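Local coordinates for alpha-glucosidase (PDB 5XFM), which hydrolyses beta-L-arabinopyranosides and alpha-galactosides as a bifunctional, calcium-containing enzyme of glycoside hydrolase family 97, at residues Gly56-Asn60 against Ile61-Thr65; Asn495-Asn499 against Arg500-Gly504; Ala532-Asn535 against Leu536-Pro540. The protein carries 1 engineered substitution. One frame throughout, in Å; residues are numbered along the deposited sequence.

Interaction 1: residues Gly56-Asn60 against Ile61-Thr65; sequences GMNTN and IGDFT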
ATOM      1  N   GLY A  56      -9.526   9.544 -22.215  1.00 26.41           N
ATOM      2  CA  GLY A  56     -10.765   9.121 -22.836  1.00 21.35           C
ATOM      3  C   GLY A  56     -11.190   7.725 -22.475  1.00 23.51           C
ATOM      4  O   GLY A  56     -10.590   7.085 -21.606  1.00 24.28           O
ATOM      5  N   MET A  57     -12.260   7.266 -23.115  1.00 21.96           N
ATOM      6  CA  MET A  57     -12.793   5.948 -22.811  1.00 25.66           C
ATOM      7  C   MET A  57     -13.751   5.482 -23.897  1.00 26.36           C
ATOM      8  O   MET A  57     -14.238   6.271 -24.696  1.00 26.49           O
ATOM      9  CB  MET A  57     -13.494   5.946 -21.452  1.00 28.16           C
ATOM     10  CG  MET A  57     -14.708   6.847 -21.377  1.00 24.40           C
ATOM     11  SD  MET A  57     -15.581   6.610 -19.826  1.00 31.06           S
ATOM     12  CE  MET A  57     -14.281   7.063 -18.690  1.00 17.09           C
ATOM     13  N   ASN A  58     -13.993   4.184 -23.910  1.00 19.83           N
ATOM     14  CA  ASN A  58     -14.963   3.535 -24.770  1.00 29.50           C
ATOM     15  C   ASN A  58     -16.092   2.978 -23.905  1.00 30.51           C
ATOM     16  O   ASN A  58     -15.845   2.211 -22.950  1.00 26.69           O
ATOM     17  CB  ASN A  58     -14.258   2.434 -25.567  1.00 33.91           C
ATOM     18  CG  ASN A  58     -15.166   1.726 -26.545  1.00 41.64           C
ATOM     19  OD1 ASN A  58     -16.166   2.271 -26.981  1.00 35.68           O
ATOM     20  ND2 ASN A  58     -14.808   0.490 -26.899  1.00 54.80           N
ATOM     21  N   THR A  59     -17.321   3.353 -24.268  1.00 27.98           N
ATOM     22  CA  THR A  59     -18.476   3.177 -23.402  1.00 27.43           C
ATOM     23  C   THR A  59     -19.719   2.657 -24.154  1.00 31.06           C
ATOM     24  O   THR A  59     -19.924   2.983 -25.325  1.00 33.48           O
ATOM     25  CB  THR A  59     -18.769   4.544 -22.722  1.00 28.89           C
ATOM     26  OG1 THR A  59     -17.936   4.716 -21.566  1.00 29.61           O
ATOM     27  CG2 THR A  59     -20.195   4.685 -22.350  1.00 23.24           C
ATOM     28  N   ASN A  60     -20.576   1.897 -23.468  1.00 28.57           N
ATOM     29  CA  ASN A  60     -21.766   1.331 -24.103  1.00 27.53           C
ATOM     30  C   ASN A  60     -22.906   2.328 -24.321  1.00 26.64           C
ATOM     31  O   ASN A  60     -23.979   1.951 -24.779  1.00 30.45           O
ATOM     32  CB  ASN A  60     -22.292   0.146 -23.282  1.00 31.22           C
ATOM     33  CG  ASN A  60     -22.979   0.577 -21.987  1.00 26.19           C
ATOM     34  OD1 ASN A  60     -22.771   1.682 -21.490  1.00 29.09           O
ATOM     35  ND2 ASN A  60     -23.803  -0.306 -21.437  1.00 27.24           N
ATOM     36  N   ILE A  61     -22.679   3.593 -23.994  1.00 24.29           N
ATOM     37  CA  ILE A  61     -23.613   4.640 -24.394  1.00 30.79           C
ATOM     38  C   ILE A  61     -22.935   5.606 -25.364  1.00 30.89           C
ATOM     39  O   ILE A  61     -23.565   6.551 -25.839  1.00 37.36           O
ATOM     40  CB  ILE A  61     -24.174   5.435 -23.188  1.00 25.34           C
ATOM     41  CG1 ILE A  61     -23.113   6.370 -22.609  1.00 27.67           C
ATOM     42  CG2 ILE A  61     -24.754   4.500 -22.134  1.00 29.08           C
ATOM     43  CD1 ILE A  61     -23.676   7.510 -21.789  1.00 33.27           C
ATOM     44  N   GLY A  62     -21.653   5.376 -25.650  1.00 31.20           N
ATOM     45  CA  GLY A  62     -20.930   6.258 -26.550  1.00 30.66           C
ATOM     46  C   GLY A  62     -19.420   6.140 -26.488  1.00 29.11           C
ATOM     47  O   GLY A  62     -18.852   5.593 -25.542  1.00 27.76           O
ATOM     48  N   ASP A  63     -18.750   6.627 -27.522  1.00 28.51           N
ATOM     49  CA  ASP A  63     -17.300   6.567 -27.513  1.00 30.04           C
ATOM     50  C   ASP A  63     -16.672   7.943 -27.325  1.00 22.85           C
ATOM     51  O   ASP A  63     -17.043   8.913 -27.983  1.00 27.10           O
ATOM     52  CB  ASP A  63     -16.777   5.893 -28.778  1.00 37.44           C
ATOM     53  CG  ASP A  63     -17.065   4.400 -28.792  1.00 48.09           C
ATOM     54  OD1 ASP A  63     -17.786   3.922 -27.886  1.00 45.72           O
ATOM     55  OD2 ASP A  63     -16.530   3.699 -29.679  1.00 62.06           O
ATOM     56  N   PHE A  64     -15.726   8.003 -26.397  1.00 24.14           N
ATOM     57  CA  PHE A  64     -15.023   9.218 -26.029  1.00 21.54           C
ATOM     58  C   PHE A  64     -13.519   8.967 -26.178  1.00 22.47           C
ATOM     59  O   PHE A  64     -12.723   9.214 -25.273  1.00 28.06           O
ATOM     60  CB  PHE A  64     -15.380   9.594 -24.598  1.00 22.83           C
ATOM     61  CG  PHE A  64     -16.859   9.739 -24.371  1.00 25.91           C
ATOM     62  CD1 PHE A  64     -17.541  10.863 -24.798  1.00 23.80           C
ATOM     63  CD2 PHE A  64     -17.571   8.722 -23.753  1.00 29.06           C
ATOM     64  CE1 PHE A  64     -18.903  10.974 -24.600  1.00 26.63           C
ATOM     65  CE2 PHE A  64     -18.932   8.829 -23.549  1.00 29.80           C
ATOM     66  CZ  PHE A  64     -19.601   9.950 -23.969  1.00 23.75           C
ATOM     67  N   THR A  65     -13.150   8.464 -27.347  1.00 23.52           N
ATOM     68  CA  THR A  65     -11.792   8.020 -27.631  1.00 30.76           C
ATOM     69  C   THR A  65     -11.108   8.927 -28.650  1.00 36.15           C
ATOM     70  O   THR A  65      -9.906   9.201 -28.558  1.00 37.66           O
ATOM     71  CB  THR A  65     -11.819   6.557 -28.147  1.00 24.76           C
ATOM     72  OG1 THR A  65     -11.906   5.661 -27.031  1.00 31.42           O
ATOM     73  CG2 THR A  65     -10.586   6.220 -28.949  1.00 43.16           C
TER
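Phe64 lies alongside Met57 on one face of a tight antiparallel hairpin, the two side chains pointing the same way. Its CB sits 3.5 Å from Met57 O, the same carbonyl that Phe64 N meets at 2.8 Å, almost in line with the C=O. CG is anti to the carbonyl carbon (chi1 -56°), which swings the ring back toward the turn. There CD2 reaches Met57 CG obliquely at 4.2 Å, and CE2 comes within 4.4 Å of Thr59 CB, which lies at the ring edge near its plane. Leu128 of strand 121-128 also touches this ring. Met57 N returns a bond to Phe64 O at 2.9 Å, completing a hydrogen-bonded pair. The motif is a two-residue beta hairpin: Thr59 to Gly62 forms a type I turn, Asn60 and Ile61 are its corners, and Gly62 N binds Thr59 O at 3.0 Å. Within the turn Thr59 CG2 presses on Ile61 CG1 at 3.4 Å, tighter than ordinary van der Waals contact. Gly62 has backbone angles at which a side chain would jam against the carbonyl of Ile61. Beyond the hairpin, strand 136-147 pairs with the outer edge of 56-60, and its Thr138 N binds Asn60 OD1. On the other face Asn58 and Asp63 form a non-hydrogen-bonded pair, their side chains side by side with amide and carboxylate planes 86° apart. With an alanine in place of Asn58, the Asp63 carboxylate would probably lose its polar neighbour across the hairpin and become freer to turn. Farther along, Thr65 OG1 makes a weak bond to Met57 O.

Interaction 2: residues Asn495-Asn499 against Arg500-Gly504; sequences NKRLN and RNNDG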
ATOM      1  N   ASN A 495      14.789 -13.856  14.928  1.00 26.18           N
ATOM      2  CA  ASN A 495      15.366 -15.178  14.698  1.00 27.57           C
ATOM      3  C   ASN A 495      16.488 -15.122  13.656  1.00 26.99           C
ATOM      4  O   ASN A 495      16.415 -14.346  12.706  1.00 21.34           O
ATOM      5  CB  ASN A 495      14.280 -16.155  14.237  1.00 23.43           C
ATOM      6  CG  ASN A 495      13.673 -16.946  15.382  1.00 23.84           C
ATOM      7  OD1 ASN A 495      13.694 -16.519  16.536  1.00 26.66           O
ATOM      8  ND2 ASN A 495      13.089 -18.090  15.057  1.00 23.79           N
ATOM      9  N   LYS A 496      17.522 -15.940  13.833  1.00 28.59           N
ATOM     10  CA  LYS A 496      18.586 -16.029  12.836  1.00 21.90           C
ATOM     11  C   LYS A 496      18.262 -17.102  11.818  1.00 23.11           C
ATOM     12  O   LYS A 496      18.671 -17.027  10.659  1.00 23.78           O
ATOM     13  CB  LYS A 496      19.933 -16.332  13.479  1.00 23.05           C
ATOM     14  CG  LYS A 496      20.475 -15.253  14.380  1.00 37.95           C
ATOM     15  CD  LYS A 496      21.644 -15.796  15.184  1.00 42.64           C
ATOM     16  CE  LYS A 496      22.152 -14.779  16.183  1.00 46.50           C
ATOM     17  NZ  LYS A 496      22.953 -13.735  15.483  1.00 47.31           N
ATOM     18  N   ARG A 497      17.533 -18.115  12.266  1.00 24.95           N
ATOM     19  CA  ARG A 497      17.105 -19.175  11.378  1.00 19.35           C
ATOM     20  C   ARG A 497      15.588 -19.253  11.393  1.00 24.28           C
ATOM     21  O   ARG A 497      14.965 -19.324  12.461  1.00 23.11           O
ATOM     22  CB  ARG A 497      17.729 -20.510  11.788  1.00 20.76           C
ATOM     23  CG  ARG A 497      19.247 -20.519  11.703  1.00 22.92           C
ATOM     24  CD  ARG A 497      19.729 -20.300  10.277  1.00 17.88           C
ATOM     25  NE  ARG A 497      19.274 -21.352   9.371  1.00 23.07           N
ATOM     26  CZ  ARG A 497      19.878 -22.529   9.236  1.00 25.26           C
ATOM     27  NH1 ARG A 497      20.958 -22.808   9.959  1.00 16.74           N
ATOM     28  NH2 ARG A 497      19.403 -23.427   8.381  1.00 21.15           N
ATOM     29  N   LEU A 498      14.994 -19.265  10.206  1.00 22.94           N
ATOM     30  CA  LEU A 498      13.556 -19.052  10.091  1.00 26.83           C
ATOM     31  C   LEU A 498      12.764 -20.337  10.199  1.00 21.14           C
ATOM     32  O   LEU A 498      12.104 -20.758   9.243  1.00 19.57           O
ATOM     33  CB  LEU A 498      13.217 -18.326   8.784  1.00 21.57           C
ATOM     34  CG  LEU A 498      13.254 -16.796   8.855  1.00 23.77           C
ATOM     35  CD1 LEU A 498      14.512 -16.275   9.534  1.00 22.78           C
ATOM     36  CD2 LEU A 498      13.078 -16.164   7.469  1.00 21.33           C
ATOM     37  N   ASN A 499      12.850 -20.951  11.376  1.00 21.97           N
ATOM     38  CA  ASN A 499      12.016 -22.090  11.747  1.00 22.53           C
ATOM     39  C   ASN A 499      11.722 -22.026  13.249  1.00 24.85           C
ATOM     40  O   ASN A 499      12.159 -21.095  13.927  1.00 24.55           O
ATOM     41  CB  ASN A 499      12.689 -23.411  11.355  1.00 24.54           C
ATOM     42  CG  ASN A 499      13.864 -23.777  12.247  1.00 23.17           C
ATOM     43  OD1 ASN A 499      14.387 -22.951  12.995  1.00 25.83           O
ATOM     44  ND2 ASN A 499      14.318 -25.017  12.130  1.00 26.83           N
ATOM     45  N   ARG A 500      10.976 -22.996  13.769  1.00 28.13           N
ATOM     46  CA  ARG A 500      10.514 -22.926  15.156  1.00 23.82           C
ATOM     47  C   ARG A 500      11.639 -22.963  16.196  1.00 24.61           C
ATOM     48  O   ARG A 500      11.607 -22.210  17.171  1.00 23.74           O
ATOM     49  CB  ARG A 500       9.518 -24.047  15.441  1.00 21.40           C
ATOM     50  CG  ARG A 500       8.983 -24.036  16.862  1.00 22.91           C
ATOM     51  CD  ARG A 500       7.679 -24.805  16.959  1.00 18.58           C
ATOM     52  NE  ARG A 500       7.205 -24.904  18.335  1.00 20.34           N
ATOM     53  CZ  ARG A 500       5.965 -25.249  18.667  1.00 25.87           C
ATOM     54  NH1 ARG A 500       5.076 -25.514  17.715  1.00 20.59           N
ATOM     55  NH2 ARG A 500       5.611 -25.319  19.946  1.00 21.16           N
ATOM     56  N   ASN A 501      12.627 -23.830  16.007  1.00 25.02           N
ATOM     57  CA  ASN A 501      13.685 -23.949  17.004  1.00 27.93           C
ATOM     58  C   ASN A 501      14.866 -23.024  16.733  1.00 29.38           C
ATOM     59  O   ASN A 501      15.878 -23.087  17.432  1.00 32.43           O
ATOM     60  CB  ASN A 501      14.156 -25.400  17.115  1.00 28.68           C
ATOM     61  CG  ASN A 501      13.113 -26.297  17.762  1.00 33.67           C
ATOM     62  OD1 ASN A 501      12.694 -27.306  17.190  1.00 39.03           O
ATOM     63  ND2 ASN A 501      12.669 -25.916  18.951  1.00 31.64           N
ATOM     64  N   ASN A 502      14.719 -22.159  15.730  1.00 28.23           N
ATOM     65  CA  ASN A 502      15.746 -21.175  15.384  1.00 24.32           C
ATOM     66  C   ASN A 502      17.089 -21.838  15.093  1.00 19.91           C
ATOM     67  O   ASN A 502      18.131 -21.375  15.562  1.00 21.58           O
ATOM     68  CB  ASN A 502      15.893 -20.137  16.506  1.00 23.01           C
ATOM     69  CG  ASN A 502      16.656 -18.889  16.068  1.00 26.25           C
ATOM     70  OD1 ASN A 502      16.835 -18.631  14.874  1.00 21.97           O
ATOM     71  ND2 ASN A 502      17.108 -18.106  17.045  1.00 20.74           N
ATOM     72  N   ASP A 503      17.055 -22.937  14.342  1.00 20.43           N
ATOM     73  CA  ASP A 503      18.270 -23.698  14.049  1.00 24.45           C
ATOM     74  C   ASP A 503      18.229 -24.357  12.672  1.00 27.74           C
ATOM     75  O   ASP A 503      19.066 -25.210  12.360  1.00 21.76           O
ATOM     76  CB  ASP A 503      18.503 -24.782  15.105  1.00 21.65           C
ATOM     77  CG  ASP A 503      17.401 -25.832  15.131  1.00 27.34           C
ATOM     78  OD1 ASP A 503      16.477 -25.775  14.288  1.00 24.56           O
ATOM     79  OD2 ASP A 503      17.475 -26.744  15.985  1.00 34.31           O
ATOM     80  N   GLY A 504      17.248 -23.973  11.862  1.00 23.44           N
ATOM     81  CA  GLY A 504      17.105 -24.521  10.526  1.00 21.37           C
ATOM     82  C   GLY A 504      16.247 -23.635   9.648  1.00 23.61           C
ATOM     83  O   GLY A 504      15.883 -22.528  10.043  1.00 26.19           O
TER
HETATM   84  O   HOH W   1      11.162 -19.490  16.993  1.00 19.90           O
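Asn502 OD1 gathers two consecutive backbone N-H groups from the other arm of the loop. Arg497 N meets it at 2.7 Å, nearly in line with the amide C=O, whereas Lys496 N gives a weaker, more bent bond at 3.0 Å. CG of Asn502 stands anti to the backbone N (chi1 -165°), which carries the amide back over 495-497. A second side-chain oxygen does the same job in the opposite direction: Asn499 OD1 takes Asp503 N on a lone pair in its carbonyl plane at 3.0 Å, and Gly504 N weakly. The other end of that amide donates from ND2 to Asp503 OD1 at 3.1 Å, close to the amide plane, so the Asn499 side chain is held at both ends while amide and carboxylate stand 51° apart. Between these two grips runs a type I turn from Asn499 to Asn502, whose closing bond, Asn502 N to Asn499 O, is weak. It forms part of the connection between the short antiparallel strands 497-498 and 506-507, a surface excursion of the family 97 catalytic region, and Leu498 just before it centres an inverse gamma turn. The amides of Asn495 and Asn502 stack, only 8° from parallel, while Asn495 OD1 accepts from Asn535 ND2 and Asn534 ND2. Separately, Gly504 CA lies over one face of the Arg497 guanidinium, offset toward its rim and 3.3 Å from NH2, a nitrogen that donates to Gly505 O. Water 1 bridges the arms, accepting from Asn495 ND2 at 3.1 Å and donating to Arg500 O at 2.8 Å. Arg500 reaches beyond the loop, to a salt bridge with Asp313 and a cation-pi contact with Trp304.

Interaction 3: residues Ala532-Asn535 against Leu536-Pro540; sequences APNN and LKDVP
Asn534 and Asp538 both place CG between the backbone N and the carbonyl carbon (chi1 56° in each), and this brings the amide nitrogen up to the carboxylate four residues on, the two planes 72° apart. Asn534 ND2 reaches Asp538 OD2 at 2.9 Å in an almost straight bond (178°), in the amide plane and on the oxygen's syn lone pair. Asn535 ND2 meets the syn lone pair of the other oxygen, Asp538 OD1, at 3.3 Å. One carboxylate thus spans two successive amides, which should limit its rotation, and both amide nitrogens also donate to Asn495. At the other end of its amide, Asn535 OD1 accepts Ala532 N at 2.9 Å, from above the carbonyl plane. Asn534 O serves two backbone donors, Lys537 N and Asp538 N, the second in the carbonyl plane. Beside these polar groups Val539 CG2 packs on Asn535 CB at 3.6 Å, with Met544 of helix 541-549 touching both residues. Leu536 N binds Pro533 O at 3.0 Å. The arrangement is a type I turn, Ala532 to Asn535, running directly into the short helix 535-538, part of the connection from barrel strand 526-528 to helix 541-549, with Pro540 at the N-cap position of the latter.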
ATOM      1  N   ALA A 532       9.007 -14.297  18.166  1.00 24.50           N
ATOM      2  CA  ALA A 532       8.642 -15.584  18.760  1.00 24.44           C
ATOM      3  C   ALA A 532       9.096 -15.616  20.225  1.00 21.41           C
ATOM      4  O   ALA A 532      10.025 -14.902  20.595  1.00 20.58           O
ATOM      5  CB  ALA A 532       9.245 -16.717  17.970  1.00 17.66           C
ATOM      6  N   PRO A 533       8.432 -16.426  21.066  1.00 20.56           N
ATOM      7  CA  PRO A 533       8.745 -16.448  22.503  1.00 23.22           C
ATOM      8  C   PRO A 533      10.230 -16.659  22.822  1.00 21.68           C
ATOM      9  O   PRO A 533      10.774 -16.003  23.720  1.00 23.28           O
ATOM     10  CB  PRO A 533       7.916 -17.625  23.024  1.00 21.45           C
ATOM     11  CG  PRO A 533       6.800 -17.773  22.060  1.00 24.83           C
ATOM     12  CD  PRO A 533       7.261 -17.257  20.733  1.00 23.44           C
ATOM     13  N   ASN A 534      10.879 -17.544  22.074  1.00 24.61           N
ATOM     14  CA  ASN A 534      12.302 -17.817  22.261  1.00 24.07           C
ATOM     15  C   ASN A 534      13.183 -16.575  22.113  1.00 29.64           C
ATOM     16  O   ASN A 534      14.318 -16.560  22.591  1.00 33.98           O
ATOM     17  CB  ASN A 534      12.758 -18.901  21.286  1.00 24.80           C
ATOM     18  CG  ASN A 534      12.461 -18.550  19.847  1.00 23.82           C
ATOM     19  OD1 ASN A 534      11.324 -18.667  19.394  1.00 21.46           O
ATOM     20  ND2 ASN A 534      13.484 -18.136  19.115  1.00 25.54           N
ATOM     21  N   ASN A 535      12.664 -15.537  21.454  1.00 26.53           N
ATOM     22  CA  ASN A 535      13.420 -14.302  21.280  1.00 22.68           C
ATOM     23  C   ASN A 535      13.680 -13.603  22.610  1.00 29.09           C
ATOM     24  O   ASN A 535      14.615 -12.810  22.733  1.00 25.93           O
ATOM     25  CB  ASN A 535      12.709 -13.347  20.325  1.00 18.50           C
ATOM     26  CG  ASN A 535      12.640 -13.884  18.910  1.00 29.73           C
ATOM     27  OD1 ASN A 535      11.826 -13.431  18.105  1.00 24.98           O
ATOM     28  ND2 ASN A 535      13.479 -14.878  18.606  1.00 28.96           N
ATOM     29  N   LEU A 536      12.859 -13.879  23.615  1.00 28.19           N
ATOM     30  CA  LEU A 536      13.119 -13.252  24.905  1.00 32.44           C
ATOM     31  C   LEU A 536      14.350 -13.881  25.558  1.00 36.48           C
ATOM     32  O   LEU A 536      14.897 -13.322  26.507  1.00 32.90           O
ATOM     33  CB  LEU A 536      11.909 -13.364  25.831  1.00 28.84           C
ATOM     34  CG  LEU A 536      10.829 -12.305  25.610  1.00 33.29           C
ATOM     35  CD1 LEU A 536       9.695 -12.484  26.608  1.00 27.84           C
ATOM     36  CD2 LEU A 536      11.418 -10.901  25.692  1.00 27.28           C
ATOM     37  N   LYS A 537      14.805 -15.015  25.019  1.00 34.92           N
ATOM     38  CA  LYS A 537      16.021 -15.660  25.517  1.00 33.37           C
ATOM     39  C   LYS A 537      17.232 -15.561  24.574  1.00 36.21           C
ATOM     40  O   LYS A 537      18.365 -15.436  25.040  1.00 36.63           O
ATOM     41  CB  LYS A 537      15.742 -17.137  25.813  1.00 39.72           C
ATOM     42  CG  LYS A 537      14.713 -17.383  26.915  1.00 49.21           C
ATOM     43  CD  LYS A 537      15.225 -16.959  28.284  1.00 60.55           C
ATOM     44  CE  LYS A 537      14.220 -17.282  29.380  1.00 60.01           C
ATOM     45  NZ  LYS A 537      13.001 -16.424  29.281  1.00 59.51           N
ATOM     46  N   ASP A 538      17.009 -15.616  23.260  1.00 33.12           N
ATOM     47  CA  ASP A 538      18.131 -15.685  22.315  1.00 29.30           C
ATOM     48  C   ASP A 538      18.356 -14.405  21.507  1.00 30.91           C
ATOM     49  O   ASP A 538      19.132 -14.391  20.547  1.00 26.86           O
ATOM     50  CB  ASP A 538      17.957 -16.874  21.357  1.00 31.68           C
ATOM     51  CG  ASP A 538      16.642 -16.843  20.592  1.00 33.03           C
ATOM     52  OD1 ASP A 538      16.118 -15.742  20.316  1.00 29.29           O
ATOM     53  OD2 ASP A 538      16.136 -17.938  20.254  1.00 30.91           O
ATOM     54  N   VAL A 539      17.687 -13.330  21.907  1.00 28.44           N
ATOM     55  CA  VAL A 539      17.880 -12.032  21.275  1.00 22.63           C
ATOM     56  C   VAL A 539      18.378 -11.035  22.319  1.00 30.15           C
ATOM     57  O   VAL A 539      17.836 -10.982  23.424  1.00 33.54           O
ATOM     58  CB  VAL A 539      16.573 -11.520  20.633  1.00 25.75           C
ATOM     59  CG1 VAL A 539      16.747 -10.105  20.081  1.00 28.01           C
ATOM     60  CG2 VAL A 539      16.111 -12.473  19.541  1.00 27.05           C
ATOM     61  N   PRO A 540      19.435 -10.271  21.980  1.00 27.43           N
ATOM     62  CA  PRO A 540      19.984  -9.230  22.856  1.00 29.79           C
ATOM     63  C   PRO A 540      18.884  -8.350  23.438  1.00 34.83           C
ATOM     64  O   PRO A 540      17.988  -7.938  22.704  1.00 31.70           O
ATOM     65  CB  PRO A 540      20.885  -8.423  21.922  1.00 32.11           C
ATOM     66  CG  PRO A 540      21.319  -9.402  20.890  1.00 30.64           C
ATOM     67  CD  PRO A 540      20.201 -10.399  20.726  1.00 25.37           C
TER

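Overall arrangement
From the N terminus, interaction 1 comes first, closing the tight turn between strands 47-59 and 62-64 in the beta-rich N-terminal region. Across the chain's centre, in the catalytic region, interaction 2 closes the loop leading from strand 497-498 toward strand 506-507, and interaction 3 the turn leading into helix 535-538. The centre of interaction 1 lies about 56 Å from that of interaction 2 and about 60 Å from that of interaction 3. All are in series; none nests or crosses. Interactions 2 and 3 touch, their centres about 11 Å apart: Asn495 and Asn502 meet Asn534, Asn535 and Asp538. The segment around strand 497-498 and the loop that follows it are thereby tied to the connection after barrel strand 526-528.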